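Local coordinates for protein DyP-type peroxidase (Pleurotus ostreatus PC15, PDB 6FSK) that probably uses hydrogen peroxide to oxidise substrates such as dyes and Mn(II) at a heme b centre, as a dye-decolorizing peroxidase, at residues G134-A139 with K148-I153; G14-R19 with A74-F79; F157-G160 with S165-E168. The protein carries 1 engineered substitution. One frame throughout, in Å; residues are numbered along the deposited sequence. Where two conformers were deposited one is given.

How the contacts relate
All three contacts lie in the N-terminal half of the protein, within the DyP dimeric alpha+beta barrel domain and away from the heme-binding residues. Along the chain they run contact 2, contact 1, contact 3. All reach one antiparallel sheet. Contacts 1 and 2 have centres about 10 Å apart and use neighbouring strands, 134-140 and 74-80, joined by probable hydrogen bonds such as Val135 N to Ser78 O. Contact 3 is centred about 12 Å from contact 1, with helix 144-156 leading into its loop. Contacts 2 and 3 lie about 20 Å apart between centres, without touching. Together they join loops and a helix to the N-terminal four strands, a ferredoxin-like half of the sheet.

Contact 1. Residues G134-A139 with K148-I153; sequences GVIFVA and KKLDEI
Ile136 meets Ile153 through two methyl groups. Its CD1 lies 4.0 Å from Ile153 CG2, and its branch methyl CG2 lies 4.1 Å from the same atom. The two isoleucines cross obliquely. CG2 of Ile136 stands anti to the backbone N and CG1 lies beside it, chi1 -70°, which lets both arms of the residue reach the helix. The same CG2 also comes near Leu150 CD1, at 4.4 Å. Phe137, next along the strand, points away from the helix, and its ring meets that of Tyr23. Val138 turns back toward the helix and divides its methyls between two residues. CG1, anti to the backbone N, meets the start of the Lys149 chain at about a right angle, with CB 4.0 Å away. CG2 packs on Leu150, 4.1 Å from its CD1. Only the aliphatic root of Lys149 takes part. The chain then bends twice and leads away, and its NZ forms a salt bridge with Glu152 OE1 at 3.3 Å, the hydrogen bond in it weak. The apolar part is thus buried while the charge is paired along the helix. No hydrogen bond links the two segments. The segment axes run nearly antiparallel, at 152°, with 8.8 Å between them at closest approach. This is the first half of a beta-alpha-beta crossover in a ferredoxin-like fold: strand 134-140 leads into helix 144-156, which returns over the sheet toward strand 166-175. Strand 134-140 pairs with strands 20-28 and 74-80. Phe41 of helix 31-41 packs on both Ile136 and Ile153, joining the two helices above the sheet.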
loop_
_atom_site.group_PDB
_atom_site.type_symbol
_atom_site.label_atom_id
_atom_site.label_comp_id
_atom_site.label_asym_id
_atom_site.label_seq_id
_atom_site.Cartn_x
_atom_site.Cartn_y
_atom_site.Cartn_z
ATOM N N GLY A 134 11.017 -15.004 3.945
ATOM C CA GLY A 134 9.609 -14.897 4.172
ATOM C C GLY A 134 9.267 -13.976 5.286
ATOM O O GLY A 134 10.162 -13.456 5.977
ATOM N N VAL A 135 7.981 -13.776 5.473
ATOM C CA VAL A 135 7.413 -13.041 6.567
ATOM C C VAL A 135 6.245 -13.796 7.154
ATOM O O VAL A 135 5.406 -14.286 6.397
ATOM C CB VAL A 135 7.040 -11.589 6.139
ATOM C CG1 VAL A 135 6.007 -11.487 4.999
ATOM C CG2 VAL A 135 6.588 -10.728 7.303
ATOM N N ILE A 136 6.207 -13.892 8.436
ATOM C CA ILE A 136 5.071 -14.335 9.218
ATOM C C ILE A 136 4.511 -13.061 9.860
ATOM O O ILE A 136 5.272 -12.330 10.490
ATOM C CB ILE A 136 5.434 -15.390 10.294
ATOM C CG1 ILE A 136 5.780 -16.695 9.598
ATOM C CG2 ILE A 136 4.288 -15.573 11.271
ATOM C CD1 ILE A 136 6.640 -17.556 10.464
ATOM N N PHE A 137 3.219 -12.792 9.697
ATOM C CA PHE A 137 2.654 -11.617 10.303
ATOM C C PHE A 137 1.387 -11.888 11.086
ATOM O O PHE A 137 0.625 -12.776 10.727
ATOM C CB PHE A 137 2.519 -10.445 9.373
ATOM C CG PHE A 137 1.717 -10.746 8.124
ATOM C CD1 PHE A 137 2.352 -11.391 7.072
ATOM C CD2 PHE A 137 0.403 -10.207 7.947
ATOM C CE1 PHE A 137 1.660 -11.590 5.850
ATOM C CE2 PHE A 137 -0.259 -10.408 6.728
ATOM C CZ PHE A 137 0.365 -11.072 5.721
ATOM N N VAL A 138 1.277 -11.184 12.189
ATOM C CA VAL A 138 0.264 -11.466 13.203
ATOM C C VAL A 138 -0.407 -10.133 13.551
ATOM O O VAL A 138 0.219 -9.171 13.921
ATOM C CB VAL A 138 0.909 -12.140 14.440
ATOM C CG1 VAL A 138 -0.144 -12.419 15.461
ATOM C CG2 VAL A 138 1.599 -13.426 14.079
ATOM N N ALA A 139 -1.720 -10.108 13.415
ATOM C CA ALA A 139 -2.547 -8.917 13.646
ATOM C C ALA A 139 -3.552 -9.152 14.736
ATOM O O ALA A 139 -4.247 -10.170 14.771
ATOM C CB ALA A 139 -3.299 -8.631 12.343
ATOM N N LYS A 148 1.387 -13.368 22.132
ATOM C CA LYS A 148 1.049 -14.750 22.485
ATOM C C LYS A 148 0.960 -15.642 21.275
ATOM O O LYS A 148 1.514 -16.766 21.267
ATOM C CB LYS A 148 -0.253 -14.768 23.299
ATOM C CG LYS A 148 -0.784 -16.168 23.622
ATOM C CD LYS A 148 -2.098 -16.088 24.397
ATOM C CE LYS A 148 -2.474 -17.471 24.899
ATOM N NZ LYS A 148 -3.806 -17.434 25.586
ATOM N N LYS A 149 0.286 -15.177 20.218
ATOM C CA LYS A 149 0.188 -15.948 19.016
ATOM C C LYS A 149 1.548 -16.038 18.311
ATOM O O LYS A 149 1.935 -17.093 17.836
ATOM C CB LYS A 149 -0.877 -15.353 18.078
ATOM C CG LYS A 149 -1.007 -16.103 16.764
ATOM C CD LYS A 149 -1.365 -17.589 16.884
ATOM C CE LYS A 149 -2.696 -17.687 17.524
ATOM N NZ LYS A 149 -3.191 -19.124 17.340
ATOM N N LEU A 150 2.294 -14.934 18.193
ATOM C CA LEU A 150 3.584 -15.031 17.583
ATOM C C LEU A 150 4.540 -15.986 18.328
ATOM O O LEU A 150 5.301 -16.723 17.700
ATOM C CB LEU A 150 4.169 -13.616 17.353
ATOM C CG LEU A 150 5.476 -13.536 16.592
ATOM C CD1 LEU A 150 5.425 -14.184 15.234
ATOM C CD2 LEU A 150 5.805 -12.053 16.445
ATOM N N ASP A 151 4.524 -15.957 19.672
ATOM C CA ASP A 151 5.391 -16.910 20.452
ATOM C C ASP A 151 5.012 -18.357 20.144
ATOM O O ASP A 151 5.880 -19.184 20.026
ATOM C CB ASP A 151 5.201 -16.669 21.944
ATOM C CG ASP A 151 5.897 -15.448 22.409
ATOM O OD1 ASP A 151 6.620 -14.827 21.616
ATOM O OD2 ASP A 151 5.724 -15.099 23.609
ATOM N N GLU A 152 3.723 -18.645 19.982
ATOM C CA GLU A 152 3.282 -19.971 19.623
ATOM C C GLU A 152 3.819 -20.393 18.255
ATOM O O GLU A 152 4.332 -21.522 18.044
ATOM C CB GLU A 152 1.763 -19.974 19.702
ATOM C CG GLU A 152 1.085 -21.280 19.466
ATOM C CD GLU A 152 -0.427 -21.145 19.619
ATOM O OE1 GLU A 152 -0.975 -19.987 19.584
ATOM O OE2 GLU A 152 -1.041 -22.240 19.671
ATOM N N ILE A 153 3.821 -19.476 17.294
ATOM C CA ILE A 153 4.365 -19.782 16.003
ATOM C C ILE A 153 5.851 -19.939 16.029
ATOM O O ILE A 153 6.393 -20.854 15.445
ATOM C CB ILE A 153 3.948 -18.699 14.923
ATOM C CG1 ILE A 153 2.432 -18.544 14.852
ATOM C CG2 ILE A 153 4.469 -19.001 13.534
ATOM C CD1 ILE A 153 1.714 -19.849 14.574
#

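Contact 2. Residues G14-R19 with A74-F79; sequences GGLPKR and AVNVSF
Leu16 makes the apolar contact, packing through one methyl on the start of strand 74-80. Its CD2 lies 4.1 Å from Ala74 CB. The leucine CB already points toward the strand, and CG sits anti to the carbonyl carbon, chi1 -50°, which brings the branch methyl CD2 up to Ala74. The same CD2 also lies 4.1 Å from Asn76 ND2, where the two side chains approach at a slant. This second approach sets a methyl against an amide and involves no bond. Ala139 and Ile51 also touch Leu16, so its side chain is buried between strand 134-140 and helix 48-63.

In fold terms, the loop before strand 20-28, the first strand of the ferredoxin-like sheet, is laid against strand 74-80. Gly14 and Gly15 lead into Leu16 with backbone angles that call for glycine, since a CB would jam against the preceding carbonyl O.

The polar interactions fix the Asn76 amide. The residue holds chi1 at -91°, off a staggered position, and folds back on its own strand. ND2 gives a straight hydrogen bond to Val75 O, 2.8 Å long with an N-H...O angle of 170°. The donor stands above the carbonyl plane of Val75, while the acceptor lies in the plane of the amide. ND2 also bonds to Lys46 O, and OD1 accepts from Asp11 N. Three bonds therefore hold the amide against rotation and satisfy its buried polar atoms. Asp11 OD1 in turn accepts from Leu16 N.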
loop_
_atom_site.group_PDB
_atom_site.type_symbol
_atom_site.label_atom_id
_atom_site.label_comp_id
_atom_site.label_asym_id
_atom_site.label_seq_id
_atom_site.Cartn_x
_atom_site.Cartn_y
_atom_site.Cartn_z
ATOM N N GLY A 14 -10.615 -9.548 2.311
ATOM C CA GLY A 14 -11.084 -9.303 3.649
ATOM C C GLY A 14 -10.192 -8.359 4.373
ATOM O O GLY A 14 -10.535 -7.189 4.649
ATOM N N GLY A 15 -9.009 -8.857 4.663
ATOM C CA GLY A 15 -8.067 -8.075 5.445
ATOM C C GLY A 15 -8.084 -8.499 6.913
ATOM O O GLY A 15 -9.190 -8.596 7.568
ATOM N N LEU A 16 -6.909 -8.721 7.508
ATOM C CA LEU A 16 -6.871 -9.009 8.954
ATOM C C LEU A 16 -7.264 -7.806 9.756
ATOM O O LEU A 16 -6.663 -6.722 9.570
ATOM C CB LEU A 16 -5.476 -9.461 9.382
ATOM C CG LEU A 16 -4.862 -10.584 8.541
ATOM C CD1 LEU A 16 -3.456 -10.885 9.022
ATOM C CD2 LEU A 16 -5.685 -11.841 8.518
ATOM N N PRO A 17 -8.259 -7.925 10.673
ATOM C CA PRO A 17 -8.615 -6.792 11.463
ATOM C C PRO A 17 -7.537 -6.558 12.524
ATOM O O PRO A 17 -6.910 -7.508 13.024
ATOM C CB PRO A 17 -9.924 -7.214 12.142
ATOM C CG PRO A 17 -9.879 -8.641 12.176
ATOM C CD PRO A 17 -9.118 -9.091 10.945
ATOM N N LYS A 18 -7.289 -5.284 12.799
ATOM C CA LYS A 18 -6.192 -4.976 13.728
ATOM C C LYS A 18 -6.246 -3.614 14.364
ATOM O O LYS A 18 -6.627 -2.601 13.725
ATOM C CB LYS A 18 -4.909 -5.079 12.914
ATOM C CG LYS A 18 -4.905 -4.183 11.652
ATOM C CD LYS A 18 -3.803 -4.559 10.651
ATOM C CE LYS A 18 -3.775 -3.711 9.381
ATOM N NZ LYS A 18 -2.902 -4.330 8.356
ATOM N N ARG A 19 -5.703 -3.552 15.563
ATOM C CA ARG A 19 -5.213 -2.351 16.169
ATOM C C ARG A 19 -3.676 -2.323 16.185
ATOM O O ARG A 19 -3.063 -1.235 16.281
ATOM C CB ARG A 19 -5.775 -2.224 17.601
ATOM C CG ARG A 19 -7.287 -1.928 17.538
ATOM C CD ARG A 19 -7.930 -1.658 18.899
ATOM N NE ARG A 19 -7.341 -0.587 19.701
ATOM C CZ ARG A 19 -6.319 -0.711 20.558
ATOM N NH1 ARG A 19 -5.671 -1.863 20.776
ATOM N NH2 ARG A 19 -5.906 0.366 21.210
ATOM N N ALA A 74 -4.618 -13.093 14.499
ATOM C CA ALA A 74 -4.665 -13.811 13.246
ATOM C C ALA A 74 -3.329 -13.775 12.559
ATOM O O ALA A 74 -2.594 -12.778 12.676
ATOM C CB ALA A 74 -5.679 -13.199 12.341
ATOM N N VAL A 75 -3.047 -14.824 11.795
ATOM C CA VAL A 75 -1.705 -14.957 11.221
ATOM C C VAL A 75 -1.764 -15.299 9.763
ATOM O O VAL A 75 -2.634 -16.108 9.310
ATOM C CB VAL A 75 -0.887 -16.050 11.964
ATOM C CG1 VAL A 75 -1.526 -17.380 11.848
ATOM C CG2 VAL A 75 0.533 -16.158 11.454
ATOM N N ASN A 76 -0.874 -14.711 8.987
ATOM C CA ASN A 76 -0.695 -15.035 7.560
ATOM C C ASN A 76 0.822 -15.197 7.319
ATOM O O ASN A 76 1.685 -14.897 8.196
ATOM C CB ASN A 76 -1.215 -13.925 6.613
ATOM C CG ASN A 76 -2.680 -14.084 6.183
ATOM O OD1 ASN A 76 -3.068 -13.451 5.197
ATOM N ND2 ASN A 76 -3.481 -14.912 6.883
ATOM N N VAL A 77 1.200 -15.689 6.141
ATOM C CA VAL A 77 2.571 -16.016 5.802
ATOM C C VAL A 77 2.852 -15.726 4.335
ATOM O O VAL A 77 1.956 -15.962 3.486
ATOM C CB VAL A 77 2.980 -17.494 6.133
ATOM C CG1 VAL A 77 2.245 -18.488 5.195
ATOM C CG2 VAL A 77 4.492 -17.681 6.004
ATOM N N SER A 78 4.050 -15.255 3.960
ATOM C CA SER A 78 4.332 -14.915 2.592
ATOM C C SER A 78 5.809 -15.149 2.332
ATOM O O SER A 78 6.599 -15.051 3.276
ATOM C CB SER A 78 3.861 -13.476 2.338
ATOM O OG SER A 78 3.627 -13.151 0.987
ATOM N N PHE A 79 6.147 -15.515 1.116
ATOM C CA PHE A 79 7.496 -15.938 0.792
ATOM C C PHE A 79 8.093 -15.149 -0.323
ATOM O O PHE A 79 7.445 -14.884 -1.381
ATOM C CB PHE A 79 7.505 -17.437 0.359
ATOM C CG PHE A 79 7.185 -18.365 1.451
ATOM C CD1 PHE A 79 8.193 -18.838 2.279
ATOM C CD2 PHE A 79 5.895 -18.714 1.709
ATOM C CE1 PHE A 79 7.898 -19.658 3.345
ATOM C CE2 PHE A 79 5.566 -19.571 2.768
ATOM C CZ PHE A 79 6.593 -20.009 3.610
#

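Contact 3. Residues F157-G160 with S165-E168; sequences FGVG and SISE
Phe157 turns the edge of its ring to Ser165, whose OG lies in the ring plane 3.5 Å from CD1. The serine OG stands between its own backbone N and carbonyl carbon, chi1 60°. From there it also gives a weak hydrogen bond to Phe157 O. The main link is through the backbone: Ser165 N donates to Phe157 O at 2.8 Å, with an N-H...O angle of 166°. Phe157 O therefore receives two donors from one residue. Ile166 slants across both Phe157 and Val159. Its CD1 lies 3.8 Å from Phe157 CB. Its CG1 lies 3.6 Å from Val159 CG2, a close fit between apolar chains. With chi1 near 67°, the isoleucine sends the CG1 arm toward the loop, although CB itself does not point there. A water closes the far end, accepting from Gly160 N at 3.1 Å and donating to Ile166 O at 2.8 Å. Between Phe157 and Val159, Gly158, with positive phi, ends helix 144-156 in a Schellman motif. The chain thus reverses to bring the helix end beside the next strand. The Phe157 ring also packs on Phe34 and, edge-to-face, on Phe41. An alanine here keeps the CB that Ile166 touches, but loss of the ring would probably open a gap beside Ser165 OG and leave Phe34 and Phe41 without this aromatic partner. The contact completes the beta-alpha-beta crossover into strand 166-175, an outermost strand of the sheet within this chain. Helix 31-41 packs on Phe157, Ser165 and Ile166, and strand 20-28 is the next strand inward.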
loop_
_atom_site.group_PDB
_atom_site.type_symbol
_atom_site.label_atom_id
_atom_site.label_comp_id
_atom_site.label_asym_id
_atom_site.label_seq_id
_atom_site.Cartn_x
_atom_site.Cartn_y
_atom_site.Cartn_z
ATOM N N PHE A 157 8.617 -23.439 14.969
ATOM C CA PHE A 157 9.780 -23.457 14.143
ATOM C C PHE A 157 11.094 -23.464 14.979
ATOM O O PHE A 157 12.186 -23.312 14.441
ATOM C CB PHE A 157 9.807 -22.275 13.178
ATOM C CG PHE A 157 8.708 -22.313 12.147
ATOM C CD1 PHE A 157 8.836 -23.082 11.018
ATOM C CD2 PHE A 157 7.540 -21.577 12.382
ATOM C CE1 PHE A 157 7.748 -23.169 10.082
ATOM C CE2 PHE A 157 6.514 -21.605 11.463
ATOM C CZ PHE A 157 6.579 -22.440 10.347
ATOM N N GLY A 158 10.947 -23.521 16.264
ATOM C CA GLY A 158 12.090 -23.682 17.204
ATOM C C GLY A 158 12.951 -22.449 17.257
ATOM O O GLY A 158 14.130 -22.539 17.570
ATOM N N VAL A 159 12.325 -21.266 17.033
ATOM C CA VAL A 159 13.130 -20.036 16.946
ATOM C C VAL A 159 13.856 -19.781 18.288
ATOM O O VAL A 159 13.256 -19.878 19.350
ATOM C CB VAL A 159 12.250 -18.799 16.618
ATOM C CG1 VAL A 159 13.080 -17.492 16.679
ATOM C CG2 VAL A 159 11.517 -18.960 15.269
ATOM N N GLY A 160 15.134 -19.506 18.174
ATOM C CA GLY A 160 16.007 -19.220 19.300
ATOM C C GLY A 160 16.567 -20.441 20.006
ATOM O O GLY A 160 17.245 -20.330 21.059
ATOM N N SER A 165 14.328 -24.041 12.767
ATOM C CA SER A 165 14.383 -24.152 11.327
ATOM C C SER A 165 14.317 -22.834 10.572
ATOM O O SER A 165 14.475 -22.807 9.373
ATOM C CB SER A 165 13.239 -25.039 10.822
ATOM O OG SER A 165 12.007 -24.493 11.173
ATOM N N ILE A 166 14.090 -21.755 11.321
ATOM C CA ILE A 166 14.218 -20.423 10.723
ATOM C C ILE A 166 14.994 -19.544 11.694
ATOM O O ILE A 166 15.041 -19.831 12.911
ATOM C CB ILE A 166 12.831 -19.796 10.462
ATOM C CG1 ILE A 166 12.023 -19.440 11.744
ATOM C CG2 ILE A 166 12.002 -20.665 9.492
ATOM C CD1 ILE A 166 10.612 -18.951 11.599
ATOM N N SER A 167 15.414 -18.384 11.195
ATOM C CA SER A 167 15.975 -17.384 12.085
ATOM C C SER A 167 15.398 -16.026 11.789
ATOM O O SER A 167 15.010 -15.767 10.632
ATOM C CB SER A 167 17.431 -17.446 11.806
ATOM O OG SER A 167 18.098 -16.263 11.676
ATOM N N GLU A 168 15.284 -15.220 12.826
ATOM C CA GLU A 168 14.766 -13.852 12.703
ATOM C C GLU A 168 15.801 -12.997 11.981
ATOM O O GLU A 168 16.981 -12.930 12.390
ATOM C CB GLU A 168 14.431 -13.251 14.074
ATOM C CG GLU A 168 13.991 -11.788 13.881
ATOM C CD GLU A 168 13.553 -11.100 15.208
ATOM O OE1 GLU A 168 13.515 -11.699 16.309
ATOM O OE2 GLU A 168 13.208 -9.914 15.113
HETATM O O HOH W 1 16.247 -19.088 15.309
#